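Local coordinates for protein GlcNAc Inducible Gene 2, GIG2 (Candida albicans, PDB 6AKZ) that binds iron(III) and is probably an oxygenase of the DUF1479 family, within the cupin clan, encoded by a gene induced by N-acetylglucosamine, at residues N31-L42 with I213-W221. Numbering follows the deposited sequence.
Sequences NVKQVTASWKRL and IFEGDWENW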
loop_
_atom_site.group_PDB
_atom_site.type_symbol
_atom_site.label_atom_id
_atom_site.label_comp_id
_atom_site.label_asym_id
_atom_site.label_seq_id
_atom_site.Cartn_x
_atom_site.Cartn_y
_atom_site.Cartn_z
ATOM N N ASN A 31 12.117 28.879 -0.552
ATOM C CA ASN A 31 12.754 27.553 -0.612
ATOM C C ASN A 31 13.117 27.080 -2.027
ATOM O O ASN A 31 13.723 26.002 -2.166
ATOM C CB ASN A 31 11.863 26.544 0.108
ATOM C CG ASN A 31 11.819 26.746 1.629
ATOM O OD1 ASN A 31 12.777 27.196 2.273
ATOM N ND2 ASN A 31 10.689 26.386 2.208
ATOM N N VAL A 32 12.824 27.891 -3.053
ATOM C CA VAL A 32 13.003 27.490 -4.423
ATOM C C VAL A 32 14.449 27.170 -4.760
ATOM O O VAL A 32 14.698 26.204 -5.497
ATOM C CB VAL A 32 12.425 28.544 -5.409
ATOM C CG1 VAL A 32 12.980 28.380 -6.810
ATOM C CG2 VAL A 32 10.897 28.465 -5.413
ATOM N N LYS A 33 15.390 27.938 -4.214
ATOM C CA LYS A 33 16.800 27.718 -4.508
ATOM C C LYS A 33 17.278 26.414 -3.912
ATOM O O LYS A 33 17.904 25.644 -4.579
ATOM C CB LYS A 33 17.685 28.864 -4.006
ATOM C CG LYS A 33 17.620 30.103 -4.884
ATOM C CD LYS A 33 18.786 31.050 -4.599
ATOM C CE LYS A 33 18.410 32.524 -4.770
ATOM N NZ LYS A 33 17.874 32.792 -6.141
ATOM N N GLN A 34 17.022 26.242 -2.619
ATOM C CA GLN A 34 17.240 24.998 -1.863
ATOM C C GLN A 34 16.600 23.732 -2.473
ATOM O O GLN A 34 17.229 22.671 -2.438
ATOM C CB GLN A 34 16.664 25.172 -0.463
ATOM C CG GLN A 34 17.598 25.865 0.525
ATOM C CD GLN A 34 16.875 26.268 1.814
ATOM O OE1 GLN A 34 15.640 26.247 1.904
ATOM N NE2 GLN A 34 17.653 26.611 2.827
ATOM N N VAL A 35 15.364 23.839 -2.932
ATOM C CA VAL A 35 14.692 22.729 -3.602
ATOM C C VAL A 35 15.440 22.340 -4.909
ATOM O O VAL A 35 15.774 21.174 -5.122
ATOM C CB VAL A 35 13.225 23.010 -3.923
ATOM C CG1 VAL A 35 12.687 21.838 -4.724
ATOM C CG2 VAL A 35 12.417 23.204 -2.611
ATOM N N THR A 36 15.690 23.338 -5.768
ATOM C CA THR A 36 16.544 23.143 -6.920
ATOM C C THR A 36 17.889 22.496 -6.592
ATOM O O THR A 36 18.245 21.551 -7.271
ATOM C CB THR A 36 16.754 24.492 -7.629
ATOM O OG1 THR A 36 15.463 25.029 -7.930
ATOM C CG2 THR A 36 17.564 24.288 -8.929
ATOM N N ALA A 37 18.625 22.950 -5.583
ATOM C CA ALA A 37 19.869 22.289 -5.260
ATOM C C ALA A 37 19.635 20.840 -4.877
ATOM O O ALA A 37 20.423 19.972 -5.276
ATOM C CB ALA A 37 20.614 22.975 -4.159
ATOM N N SER A 38 18.529 20.615 -4.157
ATOM C CA SER A 38 18.213 19.281 -3.609
ATOM C C SER A 38 17.891 18.284 -4.756
ATOM O O SER A 38 18.203 17.092 -4.630
ATOM C CB SER A 38 17.057 19.366 -2.600
ATOM O OG SER A 38 15.780 19.420 -3.229
ATOM N N TRP A 39 17.219 18.772 -5.793
ATOM C CA TRP A 39 16.905 18.017 -6.998
ATOM C C TRP A 39 18.140 17.571 -7.746
ATOM O O TRP A 39 18.235 16.434 -8.221
ATOM C CB TRP A 39 16.032 18.832 -7.944
ATOM C CG TRP A 39 15.799 18.136 -9.321
ATOM C CD1 TRP A 39 16.483 18.358 -10.500
ATOM C CD2 TRP A 39 14.828 17.105 -9.623
ATOM N NE1 TRP A 39 15.966 17.562 -11.510
ATOM C CE2 TRP A 39 14.971 16.768 -10.990
ATOM C CE3 TRP A 39 13.878 16.409 -8.863
ATOM C CZ2 TRP A 39 14.174 15.803 -11.611
ATOM C CZ3 TRP A 39 13.063 15.482 -9.516
ATOM C CH2 TRP A 39 13.220 15.173 -10.852
ATOM N N LYS A 40 19.133 18.463 -7.816
ATOM C CA LYS A 40 20.414 18.091 -8.380
ATOM C C LYS A 40 21.188 17.028 -7.557
ATOM O O LYS A 40 21.694 16.067 -8.124
ATOM C CB LYS A 40 21.207 19.371 -8.546
ATOM C CG LYS A 40 20.593 20.202 -9.651
ATOM C CD LYS A 40 21.265 21.553 -9.732
ATOM C CE LYS A 40 20.506 22.391 -10.730
ATOM N NZ LYS A 40 21.181 23.733 -10.697
ATOM N N ARG A 41 21.280 17.204 -6.258
ATOM C CA ARG A 41 21.831 16.168 -5.340
ATOM C C ARG A 41 21.080 14.797 -5.527
ATOM O O ARG A 41 21.700 13.732 -5.511
ATOM C CB ARG A 41 21.694 16.532 -3.885
ATOM C CG ARG A 41 22.376 17.826 -3.450
ATOM C CD ARG A 41 22.604 17.844 -1.930
ATOM N NE ARG A 41 21.333 17.803 -1.187
ATOM C CZ ARG A 41 20.601 18.852 -0.863
ATOM N NH1 ARG A 41 20.990 20.096 -1.217
ATOM N NH2 ARG A 41 19.474 18.672 -0.185
ATOM N N LEU A 42 19.773 14.872 -5.641
ATOM C CA LEU A 42 18.930 13.696 -5.767
ATOM C C LEU A 42 19.289 12.845 -7.013
ATOM O O LEU A 42 19.483 11.632 -6.909
ATOM C CB LEU A 42 17.460 14.071 -5.802
ATOM C CG LEU A 42 16.488 12.917 -6.072
ATOM C CD1 LEU A 42 16.555 11.900 -4.904
ATOM C CD2 LEU A 42 15.100 13.427 -6.234
ATOM N N ILE A 213 10.597 17.063 1.649
ATOM C CA ILE A 213 10.971 17.096 0.248
ATOM C C ILE A 213 10.689 18.490 -0.361
ATOM O O ILE A 213 11.518 19.038 -1.074
ATOM C CB ILE A 213 10.231 16.002 -0.490
ATOM C CG1 ILE A 213 10.630 14.617 0.072
ATOM C CG2 ILE A 213 10.393 16.137 -1.996
ATOM C CD1 ILE A 213 9.791 13.504 -0.525
ATOM N N PHE A 214 9.528 19.040 -0.100
ATOM C CA PHE A 214 9.160 20.332 -0.643
ATOM C C PHE A 214 9.947 21.497 -0.055
ATOM O O PHE A 214 9.869 22.635 -0.568
ATOM C CB PHE A 214 7.707 20.560 -0.402
ATOM C CG PHE A 214 6.813 19.623 -1.187
ATOM C CD1 PHE A 214 7.041 19.364 -2.505
ATOM C CD2 PHE A 214 5.745 18.986 -0.557
ATOM C CE1 PHE A 214 6.158 18.536 -3.235
ATOM C CE2 PHE A 214 4.897 18.182 -1.249
ATOM C CZ PHE A 214 5.072 17.946 -2.590
ATOM N N GLU A 215 10.670 21.243 1.021
ATOM C CA GLU A 215 11.531 22.282 1.607
ATOM C C GLU A 215 12.992 22.196 1.210
ATOM O O GLU A 215 13.766 23.024 1.651
ATOM C CB GLU A 215 11.469 22.186 3.115
ATOM C CG GLU A 215 10.149 22.668 3.648
ATOM C CD GLU A 215 10.087 22.582 5.161
ATOM O OE1 GLU A 215 10.841 21.771 5.732
ATOM O OE2 GLU A 215 9.242 23.304 5.737
ATOM N N GLY A 216 13.365 21.176 0.435
ATOM C CA GLY A 216 14.692 20.999 -0.045
ATOM C C GLY A 216 15.548 20.116 0.796
ATOM O O GLY A 216 16.740 20.125 0.648
ATOM N N ASP A 217 14.927 19.264 1.611
ATOM C CA ASP A 217 15.613 18.425 2.568
ATOM C C ASP A 217 15.039 16.964 2.436
ATOM O O ASP A 217 14.796 16.321 3.433
ATOM C CB ASP A 217 15.290 18.988 3.979
ATOM C CG ASP A 217 16.057 18.344 5.102
ATOM O OD1 ASP A 217 17.172 17.795 4.905
ATOM O OD2 ASP A 217 15.534 18.398 6.268
ATOM N N TRP A 218 14.893 16.485 1.194
ATOM C CA TRP A 218 14.527 15.084 0.943
ATOM C C TRP A 218 15.317 14.093 1.740
ATOM O O TRP A 218 14.788 13.044 2.151
ATOM C CB TRP A 218 14.524 14.732 -0.558
ATOM C CG TRP A 218 15.831 14.712 -1.212
ATOM C CD1 TRP A 218 16.360 15.727 -2.028
ATOM C CD2 TRP A 218 16.810 13.683 -1.173
ATOM N NE1 TRP A 218 17.605 15.385 -2.450
ATOM C CE2 TRP A 218 17.912 14.124 -1.970
ATOM C CE3 TRP A 218 16.886 12.420 -0.562
ATOM C CZ2 TRP A 218 19.031 13.365 -2.157
ATOM C CZ3 TRP A 218 18.008 11.662 -0.773
ATOM C CH2 TRP A 218 19.067 12.107 -1.583
ATOM N N GLU A 219 16.576 14.392 2.064
ATOM C CA GLU A 219 17.410 13.440 2.745
ATOM C C GLU A 219 16.872 13.084 4.096
ATOM O O GLU A 219 17.168 11.995 4.615
ATOM C CB GLU A 219 18.844 13.978 2.939
ATOM C CG GLU A 219 19.664 14.042 1.684
ATOM C CD GLU A 219 19.540 15.382 0.922
ATOM O OE1 GLU A 219 18.603 16.223 1.181
ATOM O OE2 GLU A 219 20.406 15.541 0.020
ATOM N N ASN A 220 16.111 13.986 4.686
ATOM C CA ASN A 220 15.538 13.722 5.983
ATOM C C ASN A 220 14.059 13.258 5.971
ATOM O O ASN A 220 13.420 13.226 7.046
ATOM C CB ASN A 220 15.742 14.943 6.832
ATOM C CG ASN A 220 17.184 15.041 7.244
ATOM O OD1 ASN A 220 17.755 14.121 7.844
ATOM N ND2 ASN A 220 17.785 16.094 6.884
ATOM N N TRP A 221 13.510 12.984 4.791
ATOM C CA TRP A 221 12.137 12.423 4.710
ATOM C C TRP A 221 12.081 11.031 5.372
ATOM O O TRP A 221 12.917 10.183 5.062
ATOM C CB TRP A 221 11.650 12.347 3.280
ATOM C CG TRP A 221 10.233 11.951 3.175
ATOM C CD1 TRP A 221 9.158 12.610 3.692
ATOM C CD2 TRP A 221 9.728 10.729 2.614
ATOM N NE1 TRP A 221 8.019 11.870 3.476
ATOM C CE2 TRP A 221 8.349 10.717 2.810
ATOM C CE3 TRP A 221 10.324 9.627 1.986
ATOM C CZ2 TRP A 221 7.532 9.682 2.331
ATOM C CZ3 TRP A 221 9.524 8.569 1.579
ATOM C CH2 TRP A 221 8.138 8.625 1.714
HETATM O O HOH W 1 19.027 22.314 -0.629
HETATM O O HOH W 2 14.093 17.995 -1.384
#
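The indole of W218 lies between L42 and E219, and its nitrogen is tied to the backbone of the helix that carries L42. L42 CD1 sits almost straight above the six-membered ring, 3.9 Å from its centroid, a CH-pi contact; CG anti to the backbone N (chi1 174°) swings the isobutyl group over that face. The carboxylate carbon of E219 covers the opposite face, where the side chain folds back at chi2 (90°). At the ring edge W218 NE1 donates to S38 O at 2.8 Å, coming from above the carbonyl plane, while L42 N takes the same oxygen from the other face as the ordinary helical bond.

R41 grips E219 side-on in a two-bond salt bridge: NE reaches E219 OE2 at 2.7 Å and NH2 reaches E219 OE1 at 2.9 Å, both on the syn side, with guanidinium and carboxylate only 24° from coplanar. The same NH2 also donates to G216 O (3.2 Å). Three bonds to protein atoms, with a fourth from NH1 to a water, thus fix the orientation of the guanidinium, one face of which lies over S38 CA, offset toward the rim. That water joins R41 NH1 to Q34 O; a second bridges S38 OG, I213 O and W218 N.

G216, with positive phi, closes helix 211-214 in a Schellman motif. Its CA comes within 4.0 Å of V35 CA, and with no side chain on the glycine the two backbones meet directly. V35 CG2 packs on F214 O at 3.3 Å.

Helix 32-56 thus lies against the end of helix 211-214 and the 3-10 turn 218-220, at the periphery of the fold, away from the iron site. Helix 278-287 packs against both segments, with L42 and W218 on L280 and I213 on L287.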